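Local atomic coordinates of flagellar biosynthesis protein FlhF (PDB entry 2PX0), a protein that binds GTP as a homodimeric GTPase of the signal-recognition-particle family and is necessary for building the bacterial flagellum. Residues 239-251 against 261-275. Residues are numbered along the deposited sequence; the frame is centred on the assembly and turned at random.
Sequences VPVNQYIFTKIDE and ILAESKIGVGFMTNG. With GNP (phosphoaminophosphonic acid-guanylate ester), chain J.
Tyr244 packs its ring against the end of helix 256-263: CD2 meets Leu262 CD2 at 3.8 Å, the leucine running antiparallel alongside, while Ile261 CG2 comes in roughly perpendicular near CZ and OH, and Ser265 OG lies in plane at the edge. With the ring cut back to an alanine, Leu262 and Ile261 would probably lose their packing partner, leaving a gap between strand and helix. Phe246 and Met272 share one sheet face, where Phe246 CD2 takes Val269 CG1 at the ring edge (4.0 Å); Ile245 and Phe271 point together off the other. Between the two strands, which run parallel, Tyr244 O accepts from both Gly270 N (2.7 Å) and Phe271 N. Beyond Thr247, Ile249 holds CG1 between its backbone N and carbonyl carbon (chi1 61°), bringing CD1 to Met272 CE at 3.5 Å. Thr247 to Asp250 form the TKxD guanine-specificity motif of P-loop GTPases: Asp250 OD1 accepts from guanine N1 (3.1 Å) and Gly275 N gives to guanine O6 (3.2 Å), one bond from each segment on the same base edge. This beta-alpha-beta unit closes one side of the sheet, with strand 214-221 beside Ile245, helix 118-132 over Ile245 and Thr273, and helix 226-232 against Ile261.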
ATOM      1  N   VAL A 239      21.188  -6.397  -4.074  1.00 65.97           N
ATOM      2  CA  VAL A 239      21.105  -5.297  -5.038  1.00 64.20           C
ATOM      3  C   VAL A 239      21.384  -3.932  -4.419  1.00 63.39           C
ATOM      4  O   VAL A 239      20.805  -3.566  -3.400  1.00 62.58           O
ATOM      5  CB  VAL A 239      19.734  -5.233  -5.701  1.00 62.62           C
ATOM      6  CG1 VAL A 239      18.658  -5.355  -4.657  1.00 62.79           C
ATOM      7  CG2 VAL A 239      19.593  -3.913  -6.454  1.00 61.54           C
ATOM      8  N   PRO A 240      22.265  -3.153  -5.054  1.00 62.86           N
ATOM      9  CA  PRO A 240      22.643  -1.820  -4.589  1.00 63.62           C
ATOM     10  C   PRO A 240      21.541  -0.779  -4.790  1.00 63.51           C
ATOM     11  O   PRO A 240      20.876  -0.761  -5.824  1.00 65.56           O
ATOM     12  CB  PRO A 240      23.884  -1.520  -5.424  1.00 63.35           C
ATOM     13  CG  PRO A 240      23.528  -2.138  -6.735  1.00 62.73           C
ATOM     14  CD  PRO A 240      22.951  -3.481  -6.315  1.00 62.74           C
ATOM     15  N   VAL A 241      21.365   0.094  -3.804  1.00 61.55           N
ATOM     16  CA  VAL A 241      20.354   1.139  -3.871  1.00 59.26           C
ATOM     17  C   VAL A 241      20.956   2.481  -3.447  1.00 60.02           C
ATOM     18  O   VAL A 241      21.576   2.583  -2.394  1.00 62.13           O
ATOM     19  CB  VAL A 241      19.173   0.792  -2.950  1.00 57.20           C
ATOM     20  CG1 VAL A 241      18.162   1.906  -2.948  1.00 56.75           C
ATOM     21  CG2 VAL A 241      18.530  -0.493  -3.408  1.00 55.87           C
ATOM     22  N   ASN A 242      20.768   3.505  -4.273  1.00 59.86           N
ATOM     23  CA  ASN A 242      21.285   4.846  -3.997  1.00 60.24           C
ATOM     24  C   ASN A 242      20.453   5.646  -2.981  1.00 60.21           C
ATOM     25  O   ASN A 242      20.975   6.147  -1.985  1.00 61.21           O
ATOM     26  CB  ASN A 242      21.361   5.666  -5.292  1.00 60.33           C
ATOM     27  CG  ASN A 242      22.177   4.992  -6.369  1.00 62.86           C
ATOM     28  OD1 ASN A 242      21.864   3.878  -6.805  1.00 64.18           O
ATOM     29  ND2 ASN A 242      23.232   5.670  -6.818  1.00 62.71           N
ATOM     30  N   GLN A 243      19.160   5.776  -3.252  1.00 59.49           N
ATOM     31  CA  GLN A 243      18.256   6.539  -2.400  1.00 59.07           C
ATOM     32  C   GLN A 243      16.984   5.760  -2.133  1.00 59.08           C
ATOM     33  O   GLN A 243      16.911   4.566  -2.388  1.00 62.02           O
ATOM     34  CB  GLN A 243      17.871   7.853  -3.082  1.00 60.28           C
ATOM     35  CG  GLN A 243      19.014   8.805  -3.341  1.00 59.63           C
ATOM     36  CD  GLN A 243      19.430   9.524  -2.090  1.00 59.88           C
ATOM     37  OE1 GLN A 243      18.655  10.299  -1.513  1.00 56.52           O
ATOM     38  NE2 GLN A 243      20.661   9.272  -1.652  1.00 61.08           N
ATOM     39  N   TYR A 244      15.974   6.467  -1.647  1.00 57.42           N
ATOM     40  CA  TYR A 244      14.677   5.885  -1.326  1.00 53.95           C
ATOM     41  C   TYR A 244      13.558   6.810  -1.801  1.00 52.53           C
ATOM     42  O   TYR A 244      13.674   8.041  -1.737  1.00 52.57           O
ATOM     43  CB  TYR A 244      14.508   5.777   0.180  1.00 55.08           C
ATOM     44  CG  TYR A 244      14.947   4.518   0.862  1.00 55.23           C
ATOM     45  CD1 TYR A 244      14.534   3.269   0.412  1.00 55.50           C
ATOM     46  CD2 TYR A 244      15.637   4.585   2.069  1.00 55.35           C
ATOM     47  CE1 TYR A 244      14.787   2.118   1.163  1.00 54.22           C
ATOM     48  CE2 TYR A 244      15.893   3.450   2.818  1.00 54.58           C
ATOM     49  CZ  TYR A 244      15.463   2.224   2.365  1.00 52.54           C
ATOM     50  OH  TYR A 244      15.706   1.121   3.134  1.00 51.85           O
ATOM     51  N   ILE A 245      12.455   6.222  -2.240  1.00 49.07           N
ATOM     52  CA  ILE A 245      11.309   7.021  -2.643  1.00 45.19           C
ATOM     53  C   ILE A 245      10.085   6.560  -1.846  1.00 45.18           C
ATOM     54  O   ILE A 245       9.650   5.399  -1.931  1.00 45.78           O
ATOM     55  CB  ILE A 245      11.057   6.925  -4.145  1.00 42.30           C
ATOM     56  CG1 ILE A 245      12.277   7.473  -4.885  1.00 44.06           C
ATOM     57  CG2 ILE A 245       9.841   7.747  -4.520  1.00 40.48           C
ATOM     58  CD1 ILE A 245      12.159   7.472  -6.398  1.00 46.76           C
ATOM     59  N   PHE A 246       9.566   7.474  -1.034  1.00 41.14           N
ATOM     60  CA  PHE A 246       8.409   7.190  -0.215  1.00 39.36           C
ATOM     61  C   PHE A 246       7.237   7.915  -0.817  1.00 37.96           C
ATOM     62  O   PHE A 246       7.228   9.135  -0.916  1.00 35.03           O
ATOM     63  CB  PHE A 246       8.651   7.640   1.229  1.00 42.32           C
ATOM     64  CG  PHE A 246       9.531   6.700   2.006  1.00 46.46           C
ATOM     65  CD1 PHE A 246       9.038   5.475   2.456  1.00 47.73           C
ATOM     66  CD2 PHE A 246      10.869   6.998   2.225  1.00 45.51           C
ATOM     67  CE1 PHE A 246       9.864   4.568   3.101  1.00 45.34           C
ATOM     68  CE2 PHE A 246      11.695   6.094   2.870  1.00 44.39           C
ATOM     69  CZ  PHE A 246      11.193   4.878   3.306  1.00 44.82           C
ATOM     70  N   THR A 247       6.241   7.144  -1.224  1.00 36.39           N
ATOM     71  CA  THR A 247       5.072   7.719  -1.844  1.00 35.16           C
ATOM     72  C   THR A 247       3.886   7.853  -0.898  1.00 35.79           C
ATOM     73  O   THR A 247       3.901   7.366   0.227  1.00 36.92           O
ATOM     74  CB  THR A 247       4.636   6.865  -3.022  1.00 34.72           C
ATOM     75  OG1 THR A 247       4.196   5.598  -2.525  1.00 38.36           O
ATOM     76  CG2 THR A 247       5.795   6.662  -4.009  1.00 31.27           C
ATOM     77  N   LYS A 248       2.863   8.547  -1.373  1.00 34.95           N
ATOM     78  CA  LYS A 248       1.627   8.720  -0.640  1.00 34.72           C
ATOM     79  C   LYS A 248       1.722   9.289   0.774  1.00 36.22           C
ATOM     80  O   LYS A 248       0.897   8.958   1.640  1.00 35.65           O
ATOM     81  CB  LYS A 248       0.894   7.378  -0.621  1.00 35.59           C
ATOM     82  CG  LYS A 248       1.123   6.586  -1.898  1.00 33.81           C
ATOM     83  CD  LYS A 248       0.195   5.406  -2.014  1.00 35.69           C
ATOM     84  CE  LYS A 248       0.338   4.790  -3.401  1.00 38.24           C
ATOM     85  NZ  LYS A 248      -0.642   3.709  -3.664  1.00 36.04           N
ATOM     86  N   ILE A 249       2.694  10.169   1.009  1.00 37.57           N
ATOM     87  CA  ILE A 249       2.830  10.771   2.329  1.00 38.52           C
ATOM     88  C   ILE A 249       1.580  11.582   2.621  1.00 40.06           C
ATOM     89  O   ILE A 249       1.254  11.851   3.773  1.00 43.77           O
ATOM     90  CB  ILE A 249       4.063  11.683   2.434  1.00 37.17           C
ATOM     91  CG1 ILE A 249       3.955  12.827   1.437  1.00 38.39           C
ATOM     92  CG2 ILE A 249       5.339  10.874   2.199  1.00 35.48           C
ATOM     93  CD1 ILE A 249       5.134  13.800   1.514  1.00 41.69           C
ATOM     94  N   ASP A 250       0.872  11.956   1.566  1.00 40.84           N
ATOM     95  CA  ASP A 250      -0.353  12.716   1.709  1.00 42.16           C
ATOM     96  C   ASP A 250      -1.492  11.754   1.971  1.00 43.79           C
ATOM     97  O   ASP A 250      -2.645  12.168   2.045  1.00 45.43           O
ATOM     98  CB  ASP A 250      -0.665  13.453   0.419  1.00 45.71           C
ATOM     99  CG  ASP A 250      -1.104  12.508  -0.695  1.00 48.25           C
ATOM    100  OD1 ASP A 250      -0.293  11.643  -1.087  1.00 47.50           O
ATOM    101  OD2 ASP A 250      -2.258  12.622  -1.178  1.00 50.03           O
ATOM    102  N   GLU A 251      -1.183  10.469   2.102  1.00 44.31           N
ATOM    103  CA  GLU A 251      -2.226   9.469   2.306  1.00 44.14           C
ATOM    104  C   GLU A 251      -2.108   8.740   3.643  1.00 44.30           C
ATOM    105  O   GLU A 251      -3.045   8.049   4.071  1.00 43.18           O
ATOM    106  CB  GLU A 251      -2.176   8.465   1.154  1.00 44.54           C
ATOM    107  CG  GLU A 251      -3.441   7.676   0.944  1.00 44.81           C
ATOM    108  CD  GLU A 251      -3.448   6.994  -0.411  1.00 46.94           C
ATOM    109  OE1 GLU A 251      -3.007   7.624  -1.395  1.00 49.31           O
ATOM    110  OE2 GLU A 251      -3.898   5.837  -0.505  1.00 49.47           O
ATOM    111  N   ILE A 261      12.378   2.786   9.449  1.00 40.30           N
ATOM    112  CA  ILE A 261      13.110   2.182   8.345  1.00 39.65           C
ATOM    113  C   ILE A 261      14.407   2.893   8.053  1.00 41.33           C
ATOM    114  O   ILE A 261      15.419   2.262   7.713  1.00 41.51           O
ATOM    115  CB  ILE A 261      12.280   2.171   7.043  1.00 37.95           C
ATOM    116  CG1 ILE A 261      11.188   1.111   7.122  1.00 38.46           C
ATOM    117  CG2 ILE A 261      13.164   1.861   5.869  1.00 37.20           C
ATOM    118  CD1 ILE A 261      11.715  -0.278   7.341  1.00 33.19           C
ATOM    119  N   LEU A 262      14.371   4.212   8.165  1.00 42.76           N
ATOM    120  CA  LEU A 262      15.551   5.003   7.887  1.00 43.46           C
ATOM    121  C   LEU A 262      16.559   4.908   9.012  1.00 44.41           C
ATOM    122  O   LEU A 262      17.756   4.801   8.755  1.00 47.90           O
ATOM    123  CB  LEU A 262      15.169   6.460   7.648  1.00 41.13           C
ATOM    124  CG  LEU A 262      14.541   6.781   6.302  1.00 37.65           C
ATOM    125  CD1 LEU A 262      13.952   8.199   6.325  1.00 37.04           C
ATOM    126  CD2 LEU A 262      15.598   6.638   5.225  1.00 36.24           C
ATOM    127  N   ALA A 263      16.074   4.934  10.251  1.00 43.95           N
ATOM    128  CA  ALA A 263      16.946   4.869  11.427  1.00 46.99           C
ATOM    129  C   ALA A 263      17.970   3.749  11.299  1.00 49.98           C
ATOM    130  O   ALA A 263      19.168   3.937  11.544  1.00 52.74           O
ATOM    131  CB  ALA A 263      16.122   4.661  12.665  1.00 45.37           C
ATOM    132  N   GLU A 264      17.480   2.580  10.907  1.00 51.21           N
ATOM    133  CA  GLU A 264      18.317   1.418  10.720  1.00 51.03           C
ATOM    134  C   GLU A 264      18.691   1.222   9.234  1.00 51.96           C
ATOM    135  O   GLU A 264      18.570   0.121   8.703  1.00 53.65           O
ATOM    136  CB  GLU A 264      17.584   0.205  11.272  1.00 50.21           C
ATOM    137  CG  GLU A 264      16.111   0.168  10.890  1.00 51.78           C
ATOM    138  CD  GLU A 264      15.303  -0.865  11.672  1.00 54.93           C
ATOM    139  OE1 GLU A 264      15.154  -0.704  12.910  1.00 56.47           O
ATOM    140  OE2 GLU A 264      14.809  -1.835  11.049  1.00 54.20           O
ATOM    141  N   SER A 265      19.151   2.290   8.570  1.00 51.52           N
ATOM    142  CA  SER A 265      19.570   2.246   7.146  1.00 51.53           C
ATOM    143  C   SER A 265      20.891   2.995   6.977  1.00 52.30           C
ATOM    144  O   SER A 265      21.357   3.664   7.897  1.00 55.17           O
ATOM    145  CB  SER A 265      18.565   2.957   6.216  1.00 51.39           C
ATOM    146  OG  SER A 265      17.287   2.366   6.196  1.00 45.54           O
ATOM    147  N   LYS A 266      21.454   2.922   5.774  1.00 51.45           N
ATOM    148  CA  LYS A 266      22.691   3.615   5.455  1.00 51.14           C
ATOM    149  C   LYS A 266      22.479   4.649   4.347  1.00 51.70           C
ATOM    150  O   LYS A 266      23.408   5.369   3.964  1.00 52.46           O
ATOM    151  CB  LYS A 266      23.774   2.628   5.023  1.00 53.36           C
ATOM    152  CG  LYS A 266      24.432   1.887   6.184  1.00 56.28           C
ATOM    153  CD  LYS A 266      23.454   0.978   6.921  1.00 58.18           C
ATOM    154  CE  LYS A 266      24.026   0.480   8.249  1.00 58.29           C
ATOM    155  NZ  LYS A 266      24.045   1.533   9.320  1.00 56.31           N
ATOM    156  N   ILE A 267      21.260   4.713   3.813  1.00 50.60           N
ATOM    157  CA  ILE A 267      20.925   5.688   2.763  1.00 47.44           C
ATOM    158  C   ILE A 267      19.658   6.438   3.143  1.00 46.17           C
ATOM    159  O   ILE A 267      18.816   5.904   3.860  1.00 44.91           O
ATOM    160  CB  ILE A 267      20.713   5.030   1.371  1.00 44.87           C
ATOM    161  CG1 ILE A 267      19.894   3.754   1.504  1.00 46.14           C
ATOM    162  CG2 ILE A 267      22.037   4.746   0.723  1.00 44.95           C
ATOM    163  CD1 ILE A 267      19.820   2.938   0.223  1.00 43.94           C
ATOM    164  N   GLY A 268      19.540   7.679   2.677  1.00 45.57           N
ATOM    165  CA  GLY A 268      18.370   8.481   2.990  1.00 48.29           C
ATOM    166  C   GLY A 268      17.305   8.481   1.900  1.00 49.92           C
ATOM    167  O   GLY A 268      17.266   7.591   1.042  1.00 50.29           O
ATOM    168  N   VAL A 269      16.427   9.477   1.921  1.00 49.27           N
ATOM    169  CA  VAL A 269      15.390   9.527   0.907  1.00 49.78           C
ATOM    170  C   VAL A 269      15.748  10.505  -0.207  1.00 49.68           C
ATOM    171  O   VAL A 269      16.269  11.599   0.034  1.00 50.38           O
ATOM    172  CB  VAL A 269      13.998   9.919   1.512  1.00 50.88           C
ATOM    173  CG1 VAL A 269      13.926   9.494   2.988  1.00 48.73           C
ATOM    174  CG2 VAL A 269      13.734  11.415   1.347  1.00 49.67           C
ATOM    175  N   GLY A 270      15.482  10.088  -1.435  1.00 48.04           N
ATOM    176  CA  GLY A 270      15.742  10.952  -2.562  1.00 46.67           C
ATOM    177  C   GLY A 270      14.482  11.760  -2.778  1.00 45.48           C
ATOM    178  O   GLY A 270      14.479  12.980  -2.672  1.00 46.88           O
ATOM    179  N   PHE A 271      13.386  11.059  -3.025  1.00 43.28           N
ATOM    180  CA  PHE A 271      12.114  11.706  -3.271  1.00 40.46           C
ATOM    181  C   PHE A 271      10.943  11.245  -2.391  1.00 39.17           C
ATOM    182  O   PHE A 271      10.985  10.203  -1.732  1.00 39.08           O
ATOM    183  CB  PHE A 271      11.762  11.501  -4.742  1.00 41.34           C
ATOM    184  CG  PHE A 271      12.762  12.095  -5.673  1.00 43.18           C
ATOM    185  CD1 PHE A 271      12.766  13.466  -5.927  1.00 43.12           C
ATOM    186  CD2 PHE A 271      13.760  11.308  -6.236  1.00 44.14           C
ATOM    187  CE1 PHE A 271      13.754  14.037  -6.721  1.00 42.88           C
ATOM    188  CE2 PHE A 271      14.756  11.879  -7.037  1.00 42.13           C
ATOM    189  CZ  PHE A 271      14.750  13.236  -7.274  1.00 41.79           C
ATOM    190  N   MET A 272       9.898  12.059  -2.385  1.00 35.73           N
ATOM    191  CA  MET A 272       8.682  11.766  -1.658  1.00 35.49           C
ATOM    192  C   MET A 272       7.586  12.326  -2.558  1.00 37.70           C
ATOM    193  O   MET A 272       7.778  13.350  -3.201  1.00 38.51           O
ATOM    194  CB  MET A 272       8.652  12.456  -0.290  1.00 33.93           C
ATOM    195  CG  MET A 272       9.614  11.874   0.757  1.00 34.13           C
ATOM    196  SD  MET A 272       8.952  11.965   2.455  1.00 31.54           S
ATOM    197  CE  MET A 272       8.525  13.651   2.518  1.00 35.11           C
ATOM    198  N   THR A 273       6.445  11.649  -2.619  1.00 39.08           N
ATOM    199  CA  THR A 273       5.346  12.090  -3.461  1.00 38.82           C
ATOM    200  C   THR A 273       4.167  12.462  -2.577  1.00 39.28           C
ATOM    201  O   THR A 273       4.042  11.927  -1.485  1.00 38.39           O
ATOM    202  CB  THR A 273       4.960  10.983  -4.432  1.00 38.91           C
ATOM    203  OG1 THR A 273       4.596   9.825  -3.693  1.00 39.90           O
ATOM    204  CG2 THR A 273       6.133  10.627  -5.322  1.00 38.65           C
ATOM    205  N   ASN A 274       3.316  13.384  -3.036  1.00 41.22           N
ATOM    206  CA  ASN A 274       2.173  13.828  -2.225  1.00 41.77           C
ATOM    207  C   ASN A 274       0.839  13.928  -2.954  1.00 42.17           C
ATOM    208  O   ASN A 274      -0.034  14.682  -2.534  1.00 42.35           O
ATOM    209  CB  ASN A 274       2.479  15.184  -1.568  1.00 41.72           C
ATOM    210  CG  ASN A 274       3.032  16.208  -2.556  1.00 42.37           C
ATOM    211  OD1 ASN A 274       4.151  16.077  -3.051  1.00 43.91           O
ATOM    212  ND2 ASN A 274       2.248  17.227  -2.845  1.00 43.14           N
ATOM    213  N   GLY A 275       0.675  13.162  -4.030  1.00 43.18           N
ATOM    214  CA  GLY A 275      -0.571  13.188  -4.776  1.00 41.84           C
ATOM    215  C   GLY A 275      -0.452  12.514  -6.127  1.00 42.20           C
ATOM    216  O   GLY A 275       0.577  11.918  -6.430  1.00 43.27           O
TER
HETATM  217  PG  GNP J   1       2.764  -1.610 -10.233  1.00 44.64           P
HETATM  218  O1G GNP J   1       1.505  -2.398 -10.127  1.00 42.09           O
HETATM  219  O2G GNP J   1       3.253  -1.466 -11.690  1.00 45.58           O
HETATM  220  O3G GNP J   1       3.844  -2.136  -9.356  1.00 42.09           O
HETATM  221  N3B GNP J   1       2.226  -0.101  -9.721  1.00 46.35           N
HETATM  222  PB  GNP J   1       3.252   1.191  -9.673  1.00 49.73           P
HETATM  223  O1B GNP J   1       4.239   1.038  -8.621  1.00 47.24           O
HETATM  224  O2B GNP J   1       3.718   1.391 -11.084  1.00 48.35           O
HETATM  225  O3A GNP J   1       2.127   2.281  -9.228  1.00 50.60           O
HETATM  226  PA  GNP J   1       1.250   3.204 -10.112  1.00 51.64           P
HETATM  227  O1A GNP J   1       2.079   4.246 -10.787  1.00 50.55           O
HETATM  228  O2A GNP J   1       0.402   2.253 -10.937  1.00 50.62           O
HETATM  229  O5' GNP J   1       0.375   3.909  -9.101  1.00 47.60           O
HETATM  230  C5' GNP J   1      -0.535   3.152  -8.302  1.00 47.87           C
HETATM  231  C4' GNP J   1      -1.512   4.040  -7.625  1.00 48.78           C
HETATM  232  O4' GNP J   1      -1.035   4.834  -6.589  1.00 48.06           O
HETATM  233  C3' GNP J   1      -2.227   5.013  -8.610  1.00 49.14           C
HETATM  234  O3' GNP J   1      -3.644   4.995  -8.424  1.00 50.38           O
HETATM  235  C2' GNP J   1      -1.637   6.372  -8.251  1.00 50.32           C
HETATM  236  O2' GNP J   1      -2.480   7.451  -8.514  1.00 52.99           O
HETATM  237  C1' GNP J   1      -1.374   6.184  -6.794  1.00 48.36           C
HETATM  238  N9  GNP J   1      -0.278   7.076  -6.351  1.00 43.97           N
HETATM  239  C8  GNP J   1       1.099   7.015  -6.832  1.00 43.88           C
HETATM  240  N7  GNP J   1       1.818   7.940  -6.249  1.00 44.02           N
HETATM  241  C5  GNP J   1       0.861   8.624  -5.352  1.00 42.17           C
HETATM  242  C6  GNP J   1       1.080   9.739  -4.444  1.00 43.61           C
HETATM  243  O6  GNP J   1       2.059  10.338  -4.228  1.00 42.46           O
HETATM  244  N1  GNP J   1      -0.093  10.076  -3.775  1.00 47.50           N
HETATM  245  C2  GNP J   1      -1.250   9.351  -4.044  1.00 47.13           C
HETATM  246  N2  GNP J   1      -2.338   9.844  -3.256  1.00 46.55           N
HETATM  247  N3  GNP J   1      -1.512   8.375  -4.821  1.00 44.29           N
HETATM  248  C4  GNP J   1      -0.360   8.054  -5.464  1.00 41.90           C